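Local atomic coordinates of 2''-aminoglycoside nucleotidyltransferase (Klebsiella pneumoniae, PDB entry 4WQK), a protein that confers resistance to kanamycin, gentamicin, tobramycin and related aminoglycosides by adenylating their 2''-hydroxyl group in a magnesium-dependent reaction. Residues A101-G106 with I129-F134; N124-I129 with R154-S159. One frame throughout, in Å; residues are numbered along the deposited sequence.

Interaction 1. Residues A101-G106 with I129-F134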
loop_
_atom_site.group_PDB
_atom_site.type_symbol
_atom_site.label_atom_id
_atom_site.label_comp_id
_atom_site.label_asym_id
_atom_site.label_seq_id
_atom_site.Cartn_x
_atom_site.Cartn_y
_atom_site.Cartn_z
ATOM N N ALA A 101 -8.552 -0.256 8.253
ATOM C CA ALA A 101 -9.073 -0.876 9.501
ATOM C C ALA A 101 -7.937 -1.426 10.313
ATOM O O ALA A 101 -7.065 -2.117 9.779
ATOM C CB ALA A 101 -10.073 -1.976 9.198
ATOM N N GLU A 102 -7.970 -1.076 11.591
ATOM C CA GLU A 102 -7.040 -1.590 12.608
ATOM C C GLU A 102 -5.612 -1.003 12.481
ATOM O O GLU A 102 -4.742 -1.322 13.298
ATOM C CB GLU A 102 -6.977 -3.141 12.564
ATOM C CG GLU A 102 -8.350 -3.856 12.665
ATOM C CD GLU A 102 -8.217 -5.387 12.700
ATOM O OE1 GLU A 102 -8.687 -6.065 11.753
ATOM O OE2 GLU A 102 -7.631 -5.910 13.665
ATOM N N ALA A 103 -5.369 -0.128 11.508
ATOM C CA ALA A 103 -4.032 0.454 11.325
ATOM C C ALA A 103 -3.833 1.680 12.224
ATOM O O ALA A 103 -4.811 2.267 12.721
ATOM C CB ALA A 103 -3.835 0.839 9.858
ATOM N N PRO A 104 -2.585 2.087 12.448
ATOM C CA PRO A 104 -2.336 3.318 13.201
ATOM C C PRO A 104 -2.946 4.530 12.500
ATOM O O PRO A 104 -2.926 4.575 11.252
ATOM C CB PRO A 104 -0.806 3.411 13.268
ATOM C CG PRO A 104 -0.343 2.006 13.064
ATOM C CD PRO A 104 -1.319 1.411 12.087
ATOM N N GLN A 105 -3.439 5.498 13.273
ATOM C CA GLN A 105 -4.025 6.719 12.677
ATOM C C GLN A 105 -3.018 7.372 11.727
ATOM O O GLN A 105 -1.813 7.377 12.005
ATOM C CB GLN A 105 -4.414 7.713 13.764
ATOM C CG GLN A 105 -5.045 9.008 13.208
ATOM C CD GLN A 105 -5.554 9.990 14.268
ATOM O OE1 GLN A 105 -5.202 9.913 15.450
ATOM N NE2 GLN A 105 -6.377 10.931 13.830
ATOM N N GLY A 106 -3.508 7.937 10.626
ATOM C CA GLY A 106 -2.613 8.599 9.675
ATOM C C GLY A 106 -2.217 7.683 8.537
ATOM O O GLY A 106 -1.289 8.002 7.765
ATOM N N ILE A 129 2.777 1.001 6.614
ATOM C CA ILE A 129 3.618 0.059 5.878
ATOM C C ILE A 129 4.245 -0.945 6.844
ATOM O O ILE A 129 4.197 -2.186 6.655
ATOM C CB ILE A 129 4.692 0.822 5.084
ATOM C CG1 ILE A 129 4.032 1.630 3.977
ATOM C CG2 ILE A 129 5.778 -0.112 4.530
ATOM C CD1 ILE A 129 4.997 2.649 3.318
ATOM N N ILE A 130 4.796 -0.434 7.934
ATOM C CA ILE A 130 5.489 -1.281 8.900
ATOM C C ILE A 130 4.481 -2.150 9.685
ATOM O O ILE A 130 4.740 -3.333 9.939
ATOM C CB ILE A 130 6.330 -0.394 9.832
ATOM C CG1 ILE A 130 7.478 0.185 9.021
ATOM C CG2 ILE A 130 6.862 -1.186 11.040
ATOM C CD1 ILE A 130 8.197 1.280 9.704
ATOM N N TRP A 131 3.320 -1.591 10.043
ATOM C CA TRP A 131 2.275 -2.341 10.708
ATOM C C TRP A 131 1.914 -3.630 9.949
ATOM O O TRP A 131 1.707 -4.671 10.566
ATOM C CB TRP A 131 1.041 -1.451 10.840
ATOM C CG TRP A 131 -0.048 -1.895 11.759
ATOM C CD1 TRP A 131 -1.257 -2.454 11.396
ATOM C CD2 TRP A 131 -0.092 -1.737 13.183
ATOM N NE1 TRP A 131 -2.040 -2.646 12.508
ATOM C CE2 TRP A 131 -1.342 -2.248 13.627
ATOM C CE3 TRP A 131 0.808 -1.242 14.144
ATOM C CZ2 TRP A 131 -1.710 -2.235 14.968
ATOM C CZ3 TRP A 131 0.450 -1.239 15.457
ATOM C CH2 TRP A 131 -0.816 -1.725 15.876
ATOM N N ASP A 132 1.826 -3.550 8.621
ATOM C CA ASP A 132 1.488 -4.753 7.853
ATOM C C ASP A 132 2.541 -5.825 7.957
ATOM O O ASP A 132 2.234 -7.023 7.888
ATOM C CB ASP A 132 1.266 -4.413 6.377
ATOM C CG ASP A 132 -0.201 -4.397 6.022
ATOM O OD1 ASP A 132 -1.026 -4.779 6.886
ATOM O OD2 ASP A 132 -0.539 -3.972 4.903
ATOM N N TYR A 133 3.815 -5.444 8.084
ATOM C CA TYR A 133 4.833 -6.450 8.319
ATOM C C TYR A 133 4.645 -7.165 9.659
ATOM O O TYR A 133 5.029 -8.309 9.815
ATOM C CB TYR A 133 6.252 -5.869 8.294
ATOM C CG TYR A 133 6.749 -5.560 6.907
ATOM C CD1 TYR A 133 7.288 -6.543 6.097
ATOM C CD2 TYR A 133 6.685 -4.263 6.419
ATOM C CE1 TYR A 133 7.741 -6.225 4.793
ATOM C CE2 TYR A 133 7.137 -3.937 5.148
ATOM C CZ TYR A 133 7.656 -4.917 4.348
ATOM O OH TYR A 133 8.080 -4.543 3.089
ATOM N N PHE A 134 4.041 -6.494 10.637
ATOM C CA PHE A 134 3.796 -7.147 11.904
ATOM C C PHE A 134 2.777 -8.281 11.754
ATOM O O PHE A 134 2.939 -9.354 12.352
ATOM C CB PHE A 134 3.328 -6.143 12.976
ATOM C CG PHE A 134 4.340 -5.053 13.274
ATOM C CD1 PHE A 134 5.707 -5.238 13.046
ATOM C CD2 PHE A 134 3.901 -3.849 13.817
ATOM C CE1 PHE A 134 6.623 -4.207 13.346
ATOM C CE2 PHE A 134 4.820 -2.822 14.117
ATOM C CZ PHE A 134 6.168 -3.024 13.898
#
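P104 lies over one face of the W131 indole, its CD 3.6 Å from the centroid of the five-membered ring and 17° off the ring normal, which meets the definition of a CH-pi contact. The neighbouring ring carbon continues the overlap across the fused bond, P104 CG standing 3.6 Å from W131 CE3. On W131 the first torsion sets CG anti to the backbone N (chi1 -166°), and this carries the indole out from helix 126-139 to the 101-106 loop. A103 adds its backbone: CA, over the same five-membered ring at 4.2 Å from its centroid, makes a second CH-pi contact, while its CB bond is directed away from the helix. Near the nitrogen of the indole, E102 O comes within 3.1 Å of W131 NE1. Both atoms also have partners beyond the two segments, since W131 NE1 is hydrogen-bonded to Y135 OH and E102 O to R175 NH1. L168 of helix 162-176 touches both P104 and W131. A101, two residues before A103, belongs to the kanamycin A site. The chemistry is therefore chiefly C-H groups against an aromatic face, and it implies that dispersion and CH-pi contact with the indole join the loop to the helix.

Interaction 2. Residues N124-I129 with R154-S159; sequences NSWEAI and RLACTS
A156 and S159, one helical turn apart on helix 147-160, meet the indole of W126 near the start of helix 126-139. Along 154-159, L155 comes first. It contributes through its carbonyl, since L155 O accepts both S159 N and S159 OG at 3.0 Å, the two donors arriving from opposite faces of the carbonyl plane.

A156 and W126 are the nearest CA pair, 6.7 Å apart. A156 CA lies 3.6 Å from W126 CZ3 and A156 CB 3.8 Å from the same atom, so backbone and methyl both press on the benzo part of the indole. The methyl also reaches the next turn of the first helix, where A156 CB is 4.4 Å from I129 CG2.

S159 closes the contact. Its CB sits over one face of W126, 3.7 Å from the centroid of the six-membered ring and 23° off the normal, a CH-pi contact displaced toward CZ2. With OG beside the backbone N (chi1 -60°), the hydroxyl bonds back to L155 O in its own helix while CB takes the ring face; S159 OG still stays near the benzo rim, 3.6 Å from W126 CZ2.

On the opposite segment S125 is the N-cap, its OG accepting A128 N at 161°, and this ties down the first turn that carries W126. R35 makes a cation-pi contact with the same indole. Helix 28-36 of the N-terminal domain borders both partners, through A31 and I32 at I129 and through L36 at L155 and S159. N124, just ahead of the cap, pairs its backbone with I26 of strand 25-27 and bonds through OD1 to T49 of strand 46-51, placing this helix-helix contact of the C-terminal domain beside the N-terminal sheet.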
loop_
_atom_site.group_PDB
_atom_site.type_symbol
_atom_site.label_atom_id
_atom_site.label_comp_id
_atom_site.label_asym_id
_atom_site.label_seq_id
_atom_site.Cartn_x
_atom_site.Cartn_y
_atom_site.Cartn_z
ATOM N N ASN A 124 0.616 5.212 1.439
ATOM C CA ASN A 124 0.334 4.950 2.837
ATOM C C ASN A 124 1.533 5.384 3.691
ATOM O O ASN A 124 2.683 5.410 3.218
ATOM C CB ASN A 124 0.025 3.465 3.039
ATOM C CG ASN A 124 -1.291 3.091 2.421
ATOM O OD1 ASN A 124 -1.374 2.211 1.568
ATOM N ND2 ASN A 124 -2.348 3.789 2.833
ATOM N N SER A 125 1.273 5.682 4.950
ATOM C CA SER A 125 2.310 6.144 5.861
ATOM C C SER A 125 3.337 5.051 6.183
ATOM O O SER A 125 3.070 3.854 6.031
ATOM C CB SER A 125 1.671 6.622 7.147
ATOM O OG SER A 125 1.112 5.481 7.820
ATOM N N TRP A 126 4.530 5.474 6.588
ATOM C CA TRP A 126 5.515 4.502 7.057
ATOM C C TRP A 126 4.930 3.643 8.163
ATOM O O TRP A 126 5.190 2.423 8.175
ATOM C CB TRP A 126 6.790 5.184 7.579
ATOM C CG TRP A 126 7.684 5.785 6.545
ATOM C CD1 TRP A 126 8.052 7.102 6.452
ATOM C CD2 TRP A 126 8.403 5.091 5.523
ATOM N NE1 TRP A 126 8.938 7.262 5.412
ATOM C CE2 TRP A 126 9.163 6.039 4.827
ATOM C CE3 TRP A 126 8.471 3.756 5.116
ATOM C CZ2 TRP A 126 9.993 5.687 3.743
ATOM C CZ3 TRP A 126 9.288 3.415 4.061
ATOM C CH2 TRP A 126 10.006 4.380 3.357
ATOM N N GLU A 127 4.175 4.227 9.090
ATOM C CA GLU A 127 3.639 3.416 10.195
ATOM C C GLU A 127 2.696 2.333 9.663
ATOM O O GLU A 127 2.731 1.195 10.159
ATOM C CB GLU A 127 2.923 4.336 11.195
ATOM C CG GLU A 127 3.851 5.243 11.951
ATOM C CD GLU A 127 4.209 6.574 11.200
ATOM O OE1 GLU A 127 3.959 6.805 9.967
ATOM O OE2 GLU A 127 4.789 7.442 11.885
ATOM N N ALA A 128 1.859 2.668 8.678
ATOM C CA ALA A 128 0.976 1.676 8.069
ATOM C C ALA A 128 1.734 0.593 7.329
ATOM O O ALA A 128 1.364 -0.586 7.388
ATOM C CB ALA A 128 -0.039 2.367 7.115
ATOM N N ILE A 129 2.777 1.001 6.614
ATOM C CA ILE A 129 3.618 0.059 5.878
ATOM C C ILE A 129 4.245 -0.945 6.844
ATOM O O ILE A 129 4.197 -2.186 6.655
ATOM C CB ILE A 129 4.692 0.822 5.084
ATOM C CG1 ILE A 129 4.032 1.630 3.977
ATOM C CG2 ILE A 129 5.778 -0.112 4.530
ATOM C CD1 ILE A 129 4.997 2.649 3.318
ATOM N N ARG A 154 13.576 -3.714 6.645
ATOM C CA ARG A 154 14.640 -2.958 7.289
ATOM C C ARG A 154 14.777 -1.580 6.664
ATOM O O ARG A 154 15.055 -0.638 7.380
ATOM C CB ARG A 154 15.979 -3.685 7.258
ATOM C CG ARG A 154 16.078 -4.787 8.282
ATOM C CD ARG A 154 17.505 -5.319 8.223
ATOM N NE ARG A 154 17.537 -6.740 8.638
ATOM C CZ ARG A 154 17.945 -7.241 9.807
ATOM N NH1 ARG A 154 18.451 -6.472 10.740
ATOM N NH2 ARG A 154 17.879 -8.538 10.014
ATOM N N LEU A 155 14.521 -1.455 5.370
ATOM C CA LEU A 155 14.524 -0.139 4.728
ATOM C C LEU A 155 13.438 0.791 5.278
ATOM O O LEU A 155 13.707 1.958 5.585
ATOM C CB LEU A 155 14.354 -0.328 3.242
ATOM C CG LEU A 155 14.442 0.876 2.346
ATOM C CD1 LEU A 155 15.656 1.738 2.759
ATOM C CD2 LEU A 155 14.604 0.327 0.933
ATOM N N ALA A 156 12.217 0.307 5.421
ATOM C CA ALA A 156 11.144 1.064 6.059
ATOM C C ALA A 156 11.523 1.426 7.504
ATOM O O ALA A 156 11.322 2.561 7.940
ATOM C CB ALA A 156 9.857 0.263 6.013
ATOM N N CYS A 157 12.124 0.494 8.217
ATOM C CA CYS A 157 12.492 0.837 9.585
ATOM C C CYS A 157 13.625 1.849 9.668
ATOM O O CYS A 157 13.596 2.706 10.560
ATOM C CB CYS A 157 12.889 -0.390 10.379
ATOM S SG CYS A 157 11.576 -1.643 10.608
ATOM N N THR A 158 14.600 1.806 8.755
ATOM C CA THR A 158 15.638 2.829 8.729
ATOM C C THR A 158 15.001 4.208 8.451
ATOM O O THR A 158 15.424 5.229 9.030
ATOM C CB THR A 158 16.673 2.514 7.668
ATOM O OG1 THR A 158 17.318 1.288 8.017
ATOM C CG2 THR A 158 17.734 3.578 7.574
ATOM N N SER A 159 13.983 4.225 7.594
ATOM C CA SER A 159 13.380 5.498 7.198
ATOM C C SER A 159 12.530 6.093 8.328
ATOM O O SER A 159 12.541 7.317 8.529
ATOM C CB SER A 159 12.537 5.297 5.936
ATOM O OG SER A 159 13.324 4.805 4.842
#

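How the interactions relate
Both interactions use helix 126-139 and have I129 in their segments, yet different residues do the work: W131 receives a loop in interaction 1, W126 a second helix in interaction 2. Each is partly buried and rests on apolar contact with an indole, with CH-pi over the face from P104 and A103 in one and from S159 alone in the other. W131 is buried but its loop partners are more exposed; in interaction 2, A156 and I129 are buried, W126 and S159 partly exposed. The contacts also touch, G106 O packing 3.3 Å from S125 CB. Polar groups differ too: a loop carbonyl, E102 O, lies near the indole nitrogen in interaction 1, whereas the S159 hydroxyl bonds within its own helix.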